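Local structure of erythrocyte membrane protein 1 (Plasmodium falciparum, 2XU0) at residues C130-R135 and F316-E321; N108-C113 and R134-C139; K238-G243 and Y249-E254. The protein probably binds host-cell surface receptors as a variant adhesin of the malaria parasite; this piece is its N-terminal rosetting module, NTS-DBL1. The protein carries 10 engineered substitutions. All coordinates share one frame; numbering follows the deposited sequence. Where two conformers were deposited one is given.

Interaction 1: C130-R135 and F316-E321; sequences CAPPRR and FEEWSE
Glu318, the first residue of segment 316-321, on helix 311-338, to reach across, meets Arg134 in a bidentate salt bridge at the start of the short helix 133-136. With CG anti to the backbone N (chi1 -175°) and the rest of the chain extended, its carboxylate stands straight out from the long helix. Arg134 takes hold side-on: NE gives its hydrogen to Glu318 OE2 at 2.9 Å, while NH2 reaches the syn lone pair of Glu318 OE1 at 2.8 Å. Carboxylate and guanidinium are nearly coplanar, 25° apart, and the bend of the arginine chain at chi3 brings NE and NH2 round to face the acid. A water extends the grip, accepting from Arg134 N at 3.1 Å and donating to Glu318 OE2 at 3.0 Å. Pro132, the N-cap residue, crosses the glutamate at about a right angle and lays CG 3.4 Å from Glu318 OE1. One residue on, Trp319 makes a looser sulfur-aromatic contact: Cys130 SG lies obliquely, 5.5 Å from the centroid of the five-membered ring of Trp319. That sulfur is disulfide-bonded to Cys113, and Trp319 NE1 turns to Glu390 of helix 371-407. Arg134 has further partners on helix 186-204, with NH2 also salt-bridged to Asp198 and NH1 bonded to Ser195. The guanidinium is thus fixed in rotation between two acids, which probably keep it charged, and this buried ion cluster ties the helix start at 133 to two long helices of the Duffy-binding-like fold.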
loop_
_atom_site.group_PDB
_atom_site.type_symbol
_atom_site.label_atom_id
_atom_site.label_comp_id
_atom_site.label_asym_id
_atom_site.label_seq_id
_atom_site.Cartn_x
_atom_site.Cartn_y
_atom_site.Cartn_z
ATOM N N CYS A 130 8.420 -4.115 4.011
ATOM C CA CYS A 130 7.305 -5.070 4.161
ATOM C C CYS A 130 6.478 -5.082 2.916
ATOM O O CYS A 130 5.795 -4.107 2.644
ATOM C CB CYS A 130 6.446 -4.772 5.399
ATOM S SG CYS A 130 7.283 -5.093 6.980
ATOM N N ALA A 131 6.517 -6.177 2.169
ATOM C CA ALA A 131 5.688 -6.314 0.962
ATOM C C ALA A 131 4.253 -6.505 1.432
ATOM O O ALA A 131 4.012 -7.399 2.238
ATOM C CB ALA A 131 6.146 -7.489 0.106
ATOM N N PRO A 132 3.322 -5.590 1.055
ATOM C CA PRO A 132 1.931 -5.731 1.514
ATOM C C PRO A 132 1.226 -6.903 0.831
ATOM O O PRO A 132 1.618 -7.294 -0.269
ATOM C CB PRO A 132 1.292 -4.388 1.138
ATOM C CG PRO A 132 2.080 -3.878 0.035
ATOM C CD PRO A 132 3.458 -4.476 0.097
ATOM N N PRO A 133 0.195 -7.486 1.460
ATOM C CA PRO A 133 -0.531 -8.608 0.800
ATOM C C PRO A 133 -1.064 -8.278 -0.598
ATOM O O PRO A 133 -1.026 -9.150 -1.466
ATOM C CB PRO A 133 -1.636 -8.983 1.815
ATOM C CG PRO A 133 -1.686 -7.887 2.760
ATOM C CD PRO A 133 -0.371 -7.184 2.789
ATOM N N ARG A 134 -1.404 -6.967 -0.877
ATOM C CA ARG A 134 -1.823 -6.554 -2.216
ATOM C C ARG A 134 -0.678 -6.830 -3.206
ATOM O O ARG A 134 -0.931 -7.288 -4.304
ATOM C CB ARG A 134 -2.281 -5.072 -2.236
ATOM C CG ARG A 134 -2.863 -4.566 -3.584
ATOM C CD ARG A 134 -2.685 -3.057 -3.810
ATOM N NE ARG A 134 -1.425 -2.576 -3.228
ATOM C CZ ARG A 134 -0.237 -2.672 -3.807
ATOM N NH1 ARG A 134 -0.129 -3.136 -5.045
ATOM N NH2 ARG A 134 0.853 -2.298 -3.159
ATOM N N ARG A 135 0.591 -6.598 -2.803
ATOM C CA ARG A 135 1.729 -6.849 -3.684
ATOM C C ARG A 135 2.008 -8.326 -3.813
ATOM O O ARG A 135 2.277 -8.779 -4.915
ATOM C CB ARG A 135 3.027 -6.083 -3.221
ATOM C CG ARG A 135 4.337 -6.518 -3.924
ATOM C CD ARG A 135 4.387 -6.076 -5.389
ATOM N NE ARG A 135 5.511 -6.672 -6.129
ATOM C CZ ARG A 135 5.487 -7.847 -6.759
ATOM N NH1 ARG A 135 4.400 -8.607 -6.725
ATOM N NH2 ARG A 135 6.545 -8.267 -7.435
ATOM N N PHE A 316 5.266 1.271 3.169
ATOM C CA PHE A 316 5.151 1.652 4.561
ATOM C C PHE A 316 3.862 2.485 4.737
ATOM O O PHE A 316 3.182 2.338 5.743
ATOM C CB PHE A 316 6.434 2.442 4.969
ATOM C CG PHE A 316 6.719 2.663 6.440
ATOM C CD1 PHE A 316 5.921 2.075 7.425
ATOM C CD2 PHE A 316 7.775 3.486 6.845
ATOM C CE1 PHE A 316 6.190 2.280 8.790
ATOM C CE2 PHE A 316 8.022 3.719 8.205
ATOM C CZ PHE A 316 7.248 3.097 9.170
ATOM N N GLU A 317 3.518 3.343 3.755
ATOM C CA GLU A 317 2.290 4.149 3.818
ATOM C C GLU A 317 1.067 3.198 3.742
ATOM O O GLU A 317 0.113 3.368 4.488
ATOM C CB GLU A 317 2.264 5.209 2.682
ATOM C CG GLU A 317 1.034 6.097 2.670
ATOM C CD GLU A 317 -0.219 5.538 2.014
ATOM O OE1 GLU A 317 -0.113 4.590 1.203
ATOM O OE2 GLU A 317 -1.318 6.032 2.347
ATOM N N GLU A 318 1.114 2.190 2.880
ATOM C CA GLU A 318 0.009 1.218 2.798
ATOM C C GLU A 318 -0.024 0.342 4.056
ATOM O O GLU A 318 -1.104 -0.017 4.541
ATOM C CB GLU A 318 0.182 0.348 1.567
ATOM C CG GLU A 318 -0.960 -0.624 1.310
ATOM C CD GLU A 318 -0.791 -1.374 0.015
ATOM O OE1 GLU A 318 0.221 -1.130 -0.684
ATOM O OE2 GLU A 318 -1.698 -2.161 -0.340
ATOM N N TRP A 319 1.164 0.041 4.624
ATOM C CA TRP A 319 1.234 -0.762 5.845
ATOM C C TRP A 319 0.462 -0.054 6.941
ATOM O O TRP A 319 -0.356 -0.673 7.621
ATOM C CB TRP A 319 2.693 -1.021 6.274
ATOM C CG TRP A 319 2.800 -1.791 7.561
ATOM C CD1 TRP A 319 2.893 -3.147 7.695
ATOM C CD2 TRP A 319 2.704 -1.261 8.894
ATOM N NE1 TRP A 319 2.891 -3.494 9.025
ATOM C CE2 TRP A 319 2.776 -2.358 9.786
ATOM C CE3 TRP A 319 2.640 0.039 9.426
ATOM C CZ2 TRP A 319 2.770 -2.194 11.174
ATOM C CZ3 TRP A 319 2.561 0.199 10.800
ATOM C CH2 TRP A 319 2.609 -0.914 11.659
ATOM N N SER A 320 0.751 1.230 7.135
ATOM C CA SER A 320 0.138 2.035 8.196
ATOM C C SER A 320 -1.374 2.241 8.034
ATOM O O SER A 320 -2.107 2.150 9.021
ATOM C CB SER A 320 0.889 3.355 8.386
ATOM O OG SER A 320 0.734 4.202 7.268
ATOM N N GLU A 321 -1.826 2.489 6.800
ATOM C CA GLU A 321 -3.249 2.671 6.480
ATOM C C GLU A 321 -4.050 1.391 6.714
ATOM O O GLU A 321 -5.126 1.432 7.332
ATOM C CB GLU A 321 -3.431 3.177 5.035
ATOM C CG GLU A 321 -3.149 4.674 4.894
ATOM C CD GLU A 321 -4.180 5.513 5.622
ATOM O OE1 GLU A 321 -5.321 5.629 5.121
ATOM O OE2 GLU A 321 -3.885 5.946 6.756
HETATM O O HOH W 1 -2.243 -4.760 1.148
#

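Interaction 2: N108-C113 and R134-C139; sequences NAEAYC and RRRHIC
Arg136, the last residue of the short helix 133-136 of the Duffy-binding-like domain, lies across the irregular strand-free segment 108-113 and meets Glu110 and Tyr112. The close side belongs to its guanidinium. Tyr112 CB sits over one face of that group, toward its rim and 3.6 Å from Arg136 NE, and the two side chains cross at about a right angle. CG of Arg136 stands anti to its carbonyl carbon (chi1 -72°), and a bend at chi3 turns NH1 back to the segment. There Arg136 NH1 donates to Glu110 O at 3.0 Å; the oxygen lies near the guanidinium plane, yet the donor comes from above the carbonyl plane, 63° out of it, and so misses the lone pairs. The phenol of Tyr112 leads away, its OH bonded to Lys117 N, toward the loop that holds the magnesium ligands Ile118 and Asn121. On the looser side, the exposed Glu110 side chain was deposited in two conformers; in the one given, its carboxylate is near enough to Arg136 for charge attraction at most, a doubtful detail, with no N-H pointing at it. Arg136 NH2 meets a glycerol, probably left from crystallisation. His137, the first residue beyond the helix, is tucked with its ring beneath Arg136 CB, and a water joins it to the segment: 2.9 Å from His137 NE2, the water donates to Glu110 O at 2.9 Å.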
loop_
_atom_site.group_PDB
_atom_site.type_symbol
_atom_site.label_atom_id
_atom_site.label_comp_id
_atom_site.label_asym_id
_atom_site.label_seq_id
_atom_site.Cartn_x
_atom_site.Cartn_y
_atom_site.Cartn_z
ATOM N N ASN A 108 -6.666 -10.784 8.220
ATOM C CA ASN A 108 -5.555 -11.649 8.581
ATOM C C ASN A 108 -4.593 -11.946 7.432
ATOM O O ASN A 108 -3.696 -12.765 7.602
ATOM C CB ASN A 108 -6.046 -12.916 9.291
ATOM C CG ASN A 108 -6.608 -12.643 10.655
ATOM O OD1 ASN A 108 -7.742 -13.007 10.952
ATOM N ND2 ASN A 108 -5.826 -11.996 11.517
ATOM N N ALA A 109 -4.726 -11.233 6.289
ATOM C CA ALA A 109 -3.776 -11.323 5.183
ATOM C C ALA A 109 -2.453 -10.737 5.750
ATOM O O ALA A 109 -2.441 -9.700 6.417
ATOM C CB ALA A 109 -4.255 -10.507 3.999
ATOM N N GLU A 110 -1.376 -11.477 5.595
ATOM C CA GLU A 110 -0.101 -11.121 6.201
ATOM C C GLU A 110 0.795 -10.321 5.283
ATOM O O GLU A 110 0.883 -10.628 4.105
ATOM C CB GLU A 110 0.655 -12.399 6.682
ATOM C CG GLU A 110 -0.173 -13.666 6.897
ATOM C CD GLU A 110 -0.446 -14.515 5.665
ATOM O OE1 GLU A 110 0.265 -15.528 5.470
ATOM O OE2 GLU A 110 -1.404 -14.197 4.922
ATOM N N ALA A 111 1.544 -9.371 5.842
ATOM C CA ALA A 111 2.585 -8.692 5.058
ATOM C C ALA A 111 3.835 -9.607 5.123
ATOM O O ALA A 111 3.974 -10.383 6.080
ATOM C CB ALA A 111 2.918 -7.342 5.681
ATOM N N TYR A 112 4.716 -9.524 4.125
ATOM C CA TYR A 112 5.979 -10.269 4.120
ATOM C C TYR A 112 7.127 -9.274 4.402
ATOM O O TYR A 112 7.375 -8.402 3.572
ATOM C CB TYR A 112 6.191 -11.002 2.785
ATOM C CG TYR A 112 7.487 -11.781 2.750
ATOM C CD1 TYR A 112 7.521 -13.132 3.093
ATOM C CD2 TYR A 112 8.693 -11.151 2.450
ATOM C CE1 TYR A 112 8.724 -13.845 3.102
ATOM C CE2 TYR A 112 9.899 -11.843 2.486
ATOM C CZ TYR A 112 9.910 -13.195 2.788
ATOM O OH TYR A 112 11.110 -13.861 2.754
ATOM N N CYS A 113 7.825 -9.429 5.553
ATOM C CA CYS A 113 8.930 -8.569 6.025
ATOM C C CYS A 113 10.263 -9.340 6.177
ATOM O O CYS A 113 11.228 -8.770 6.671
ATOM C CB CYS A 113 8.558 -7.874 7.340
ATOM S SG CYS A 113 6.935 -7.082 7.336
ATOM N N ARG A 134 -1.404 -6.967 -0.877
ATOM C CA ARG A 134 -1.823 -6.554 -2.216
ATOM C C ARG A 134 -0.678 -6.830 -3.206
ATOM O O ARG A 134 -0.931 -7.288 -4.304
ATOM C CB ARG A 134 -2.281 -5.072 -2.236
ATOM C CG ARG A 134 -2.863 -4.566 -3.584
ATOM C CD ARG A 134 -2.685 -3.057 -3.810
ATOM N NE ARG A 134 -1.425 -2.576 -3.228
ATOM C CZ ARG A 134 -0.237 -2.672 -3.807
ATOM N NH1 ARG A 134 -0.129 -3.136 -5.045
ATOM N NH2 ARG A 134 0.853 -2.298 -3.159
ATOM N N ARG A 135 0.591 -6.598 -2.803
ATOM C CA ARG A 135 1.729 -6.849 -3.684
ATOM C C ARG A 135 2.008 -8.326 -3.813
ATOM O O ARG A 135 2.277 -8.779 -4.915
ATOM C CB ARG A 135 3.027 -6.083 -3.221
ATOM C CG ARG A 135 4.337 -6.518 -3.924
ATOM C CD ARG A 135 4.387 -6.076 -5.389
ATOM N NE ARG A 135 5.511 -6.672 -6.129
ATOM C CZ ARG A 135 5.487 -7.847 -6.759
ATOM N NH1 ARG A 135 4.400 -8.607 -6.725
ATOM N NH2 ARG A 135 6.545 -8.267 -7.435
ATOM N N ARG A 136 2.100 -9.034 -2.687
ATOM C CA ARG A 136 2.432 -10.469 -2.641
ATOM C C ARG A 136 1.661 -11.308 -3.685
ATOM O O ARG A 136 2.249 -12.135 -4.388
ATOM C CB ARG A 136 2.143 -11.027 -1.239
ATOM C CG ARG A 136 3.113 -10.573 -0.158
ATOM C CD ARG A 136 2.753 -11.221 1.155
ATOM N NE ARG A 136 3.319 -12.573 1.214
ATOM C CZ ARG A 136 3.350 -13.323 2.309
ATOM N NH1 ARG A 136 2.825 -12.876 3.445
ATOM N NH2 ARG A 136 3.903 -14.529 2.280
ATOM N N HIS A 137 0.366 -11.045 -3.823
ATOM C CA HIS A 137 -0.490 -11.825 -4.715
ATOM C C HIS A 137 -0.908 -11.124 -5.994
ATOM O O HIS A 137 -1.866 -11.546 -6.626
ATOM C CB HIS A 137 -1.687 -12.369 -3.927
ATOM C CG HIS A 137 -1.327 -12.838 -2.556
ATOM N ND1 HIS A 137 -0.467 -13.918 -2.359
ATOM C CD2 HIS A 137 -1.714 -12.362 -1.353
ATOM C CE1 HIS A 137 -0.372 -14.061 -1.046
ATOM N NE2 HIS A 137 -1.109 -13.151 -0.400
ATOM N N ILE A 138 -0.147 -10.093 -6.413
ATOM C CA ILE A 138 -0.385 -9.328 -7.639
ATOM C C ILE A 138 -0.567 -10.247 -8.872
ATOM O O ILE A 138 0.117 -11.277 -8.987
ATOM C CB ILE A 138 0.715 -8.228 -7.836
ATOM C CG1 ILE A 138 0.090 -6.880 -8.210
ATOM C CG2 ILE A 138 1.838 -8.649 -8.833
ATOM C CD1 ILE A 138 1.038 -5.662 -8.151
ATOM N N CYS A 139 -1.479 -9.867 -9.781
ATOM C CA CYS A 139 -1.765 -10.650 -10.992
ATOM C C CYS A 139 -0.752 -10.416 -12.104
ATOM O O CYS A 139 -1.075 -9.760 -13.096
ATOM C CB CYS A 139 -3.196 -10.415 -11.468
ATOM S SG CYS A 139 -4.462 -10.849 -10.251
HETATM O O HOH W 2 -0.498 -12.541 2.400
#

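Interaction 3: K238-G243 and Y249-E254; sequences KHYAHG and YAKLRE. Engineered in segment 249-254: Ala250 (natural residue Ser).
This is a mainly apolar contact across the turn between helix 234-239 and helix 249-268, built on an aromatic ring: Tyr240, just past the end of the first helix, packs against Lys251 and Leu252 in the first turns of the second, near one end of the elongated domain. Leu252 CD1 stands over one face of the Tyr240 ring in a CH-pi contact, 3.9 Å from the centroid and 15° off the normal. The opposite face is taken by the preceding residue, with His239 CD2 3.7 Å above the plane, so the tyrosine is held between a methyl and an imidazole. At the side of the ring, Tyr240 CD2 closes to 3.7 Å from Leu252 CA, and the extended Lys251 chain runs alongside, its CD 3.9 Å from Tyr240 CD2. Lys251 bends only at its last torsion (chi4 55°), lifting NZ toward a water that accepts from it at 3.0 Å and lies 2.8 Å from His239 NE2. Beyond the pair, Tyr240 OH bonds to Asp255 one turn further along the helix, and Leu48, from the N-terminal segment of PfEMP1, touches both Tyr240 and Leu252. Between the two segments the tyrosine ring is thus held by packing, with no direct hydrogen bond across, and the lysine ammonium, 4.4 Å from His239 NE2, would tend to disfavour a positive charge on the histidine.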
loop_
_atom_site.group_PDB
_atom_site.type_symbol
_atom_site.label_atom_id
_atom_site.label_comp_id
_atom_site.label_asym_id
_atom_site.label_seq_id
_atom_site.Cartn_x
_atom_site.Cartn_y
_atom_site.Cartn_z
ATOM N N LYS A 238 22.154 4.680 -29.331
ATOM C CA LYS A 238 23.237 5.423 -28.682
ATOM C C LYS A 238 22.727 6.320 -27.566
ATOM O O LYS A 238 23.435 6.530 -26.582
ATOM C CB LYS A 238 24.178 6.146 -29.677
ATOM C CG LYS A 238 23.552 7.247 -30.514
ATOM C CD LYS A 238 23.985 8.636 -30.050
ATOM C CE LYS A 238 23.168 9.746 -30.673
ATOM N NZ LYS A 238 21.800 9.834 -30.093
ATOM N N HIS A 239 21.478 6.821 -27.701
ATOM C CA HIS A 239 20.811 7.625 -26.677
ATOM C C HIS A 239 20.620 6.744 -25.425
ATOM O O HIS A 239 20.821 7.215 -24.307
ATOM C CB HIS A 239 19.459 8.129 -27.199
ATOM C CG HIS A 239 18.710 8.990 -26.229
ATOM N ND1 HIS A 239 18.983 10.336 -26.102
ATOM C CD2 HIS A 239 17.712 8.662 -25.375
ATOM C CE1 HIS A 239 18.148 10.786 -25.178
ATOM N NE2 HIS A 239 17.360 9.814 -24.716
ATOM N N TYR A 240 20.284 5.452 -25.636
ATOM C CA TYR A 240 20.103 4.464 -24.577
ATOM C C TYR A 240 21.357 3.619 -24.353
ATOM O O TYR A 240 21.273 2.436 -24.036
ATOM C CB TYR A 240 18.874 3.596 -24.879
ATOM C CG TYR A 240 17.594 4.382 -24.756
ATOM C CD1 TYR A 240 16.888 4.778 -25.885
ATOM C CD2 TYR A 240 17.112 4.779 -23.508
ATOM C CE1 TYR A 240 15.710 5.519 -25.778
ATOM C CE2 TYR A 240 15.945 5.533 -23.389
ATOM C CZ TYR A 240 15.244 5.900 -24.528
ATOM O OH TYR A 240 14.088 6.641 -24.438
ATOM N N ALA A 241 22.524 4.228 -24.497
ATOM C CA ALA A 241 23.763 3.488 -24.313
ATOM C C ALA A 241 24.636 4.087 -23.250
ATOM O O ALA A 241 24.697 5.308 -23.126
ATOM C CB ALA A 241 24.535 3.426 -25.627
ATOM N N HIS A 242 25.360 3.226 -22.518
ATOM C CA HIS A 242 26.381 3.627 -21.555
ATOM C C HIS A 242 27.597 4.136 -22.388
ATOM O O HIS A 242 27.632 3.951 -23.611
ATOM C CB HIS A 242 26.795 2.421 -20.678
ATOM C CG HIS A 242 25.757 1.948 -19.705
ATOM N ND1 HIS A 242 25.151 2.817 -18.802
ATOM C CD2 HIS A 242 25.307 0.692 -19.467
ATOM C CE1 HIS A 242 24.341 2.065 -18.068
ATOM N NE2 HIS A 242 24.398 0.783 -18.432
ATOM N N GLY A 243 28.567 4.775 -21.734
ATOM C CA GLY A 243 29.762 5.298 -22.398
ATOM C C GLY A 243 30.512 4.263 -23.222
ATOM O O GLY A 243 30.912 4.545 -24.355
ATOM N N TYR A 249 19.793 -0.443 -20.177
ATOM C CA TYR A 249 18.498 -1.075 -20.031
ATOM C C TYR A 249 17.677 -0.449 -18.937
ATOM O O TYR A 249 16.470 -0.347 -19.099
ATOM C CB TYR A 249 18.642 -2.592 -19.894
ATOM C CG TYR A 249 19.244 -3.219 -21.134
ATOM C CD1 TYR A 249 18.490 -3.384 -22.294
ATOM C CD2 TYR A 249 20.577 -3.611 -21.163
ATOM C CE1 TYR A 249 19.042 -3.940 -23.444
ATOM C CE2 TYR A 249 21.140 -4.176 -22.308
ATOM C CZ TYR A 249 20.368 -4.334 -23.447
ATOM O OH TYR A 249 20.919 -4.886 -24.576
ATOM N N ALA A 250 18.326 0.069 -17.879
ATOM C CA ALA A 250 17.623 0.749 -16.792
ATOM C C ALA A 250 16.923 2.024 -17.302
ATOM O O ALA A 250 15.747 2.226 -16.998
ATOM C CB ALA A 250 18.588 1.078 -15.663
ATOM N N LYS A 251 17.609 2.821 -18.139
ATOM C CA LYS A 251 17.075 4.050 -18.720
ATOM C C LYS A 251 16.000 3.714 -19.766
ATOM O O LYS A 251 14.950 4.352 -19.816
ATOM C CB LYS A 251 18.201 4.880 -19.332
ATOM C CG LYS A 251 17.744 6.230 -19.837
ATOM C CD LYS A 251 18.827 6.910 -20.679
ATOM C CE LYS A 251 18.332 8.169 -21.362
ATOM N NZ LYS A 251 17.754 9.151 -20.398
ATOM N N LEU A 252 16.256 2.680 -20.563
ATOM C CA LEU A 252 15.335 2.189 -21.583
ATOM C C LEU A 252 13.995 1.731 -20.976
ATOM O O LEU A 252 12.936 2.037 -21.536
ATOM C CB LEU A 252 16.004 1.045 -22.370
ATOM C CG LEU A 252 15.228 0.473 -23.552
ATOM C CD1 LEU A 252 15.212 1.452 -24.720
ATOM C CD2 LEU A 252 15.831 -0.847 -23.992
ATOM N N ARG A 253 14.044 0.998 -19.847
ATOM C CA ARG A 253 12.824 0.526 -19.181
ATOM C C ARG A 253 12.052 1.663 -18.504
ATOM O O ARG A 253 10.825 1.648 -18.529
ATOM C CB ARG A 253 13.136 -0.565 -18.163
ATOM C CG ARG A 253 13.686 -1.834 -18.757
ATOM C CD ARG A 253 13.141 -2.942 -17.900
ATOM N NE ARG A 253 14.179 -3.753 -17.321
ATOM C CZ ARG A 253 13.975 -4.721 -16.442
ATOM N NH1 ARG A 253 12.751 -4.984 -16.000
ATOM N NH2 ARG A 253 14.993 -5.427 -15.988
ATOM N N GLU A 254 12.776 2.654 -17.922
ATOM C CA GLU A 254 12.233 3.862 -17.283
ATOM C C GLU A 254 11.413 4.667 -18.279
ATOM O O GLU A 254 10.344 5.174 -17.923
ATOM C CB GLU A 254 13.385 4.795 -16.854
ATOM C CG GLU A 254 13.979 4.479 -15.507
ATOM C CD GLU A 254 15.249 5.240 -15.173
ATOM O OE1 GLU A 254 15.890 4.867 -14.162
ATOM O OE2 GLU A 254 15.611 6.193 -15.910
HETATM O O HOH W 3 15.636 9.886 -22.464
#

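Interactions 1 and 2 form one neighbourhood, their centres 8 Å apart, and share Arg134 and Arg135 on helix 133-136. The Cys113-Cys130 disulfide and a probable backbone bond from Ala131 N to Tyr112 O link them directly. Interaction 3 lies apart, centred 31 Å from interaction 1 and 32 Å from interaction 2, on helices 234-239 and 249-268. Along the chain, interaction 2 closes before 238-254 begins, whereas interaction 1 spans that region and ends on helix 311-338. Interactions 2 and 3 are therefore local closures, while interaction 1 joins two parts far apart in sequence, 130-135 and helix 311-338, near the middle of the molecule.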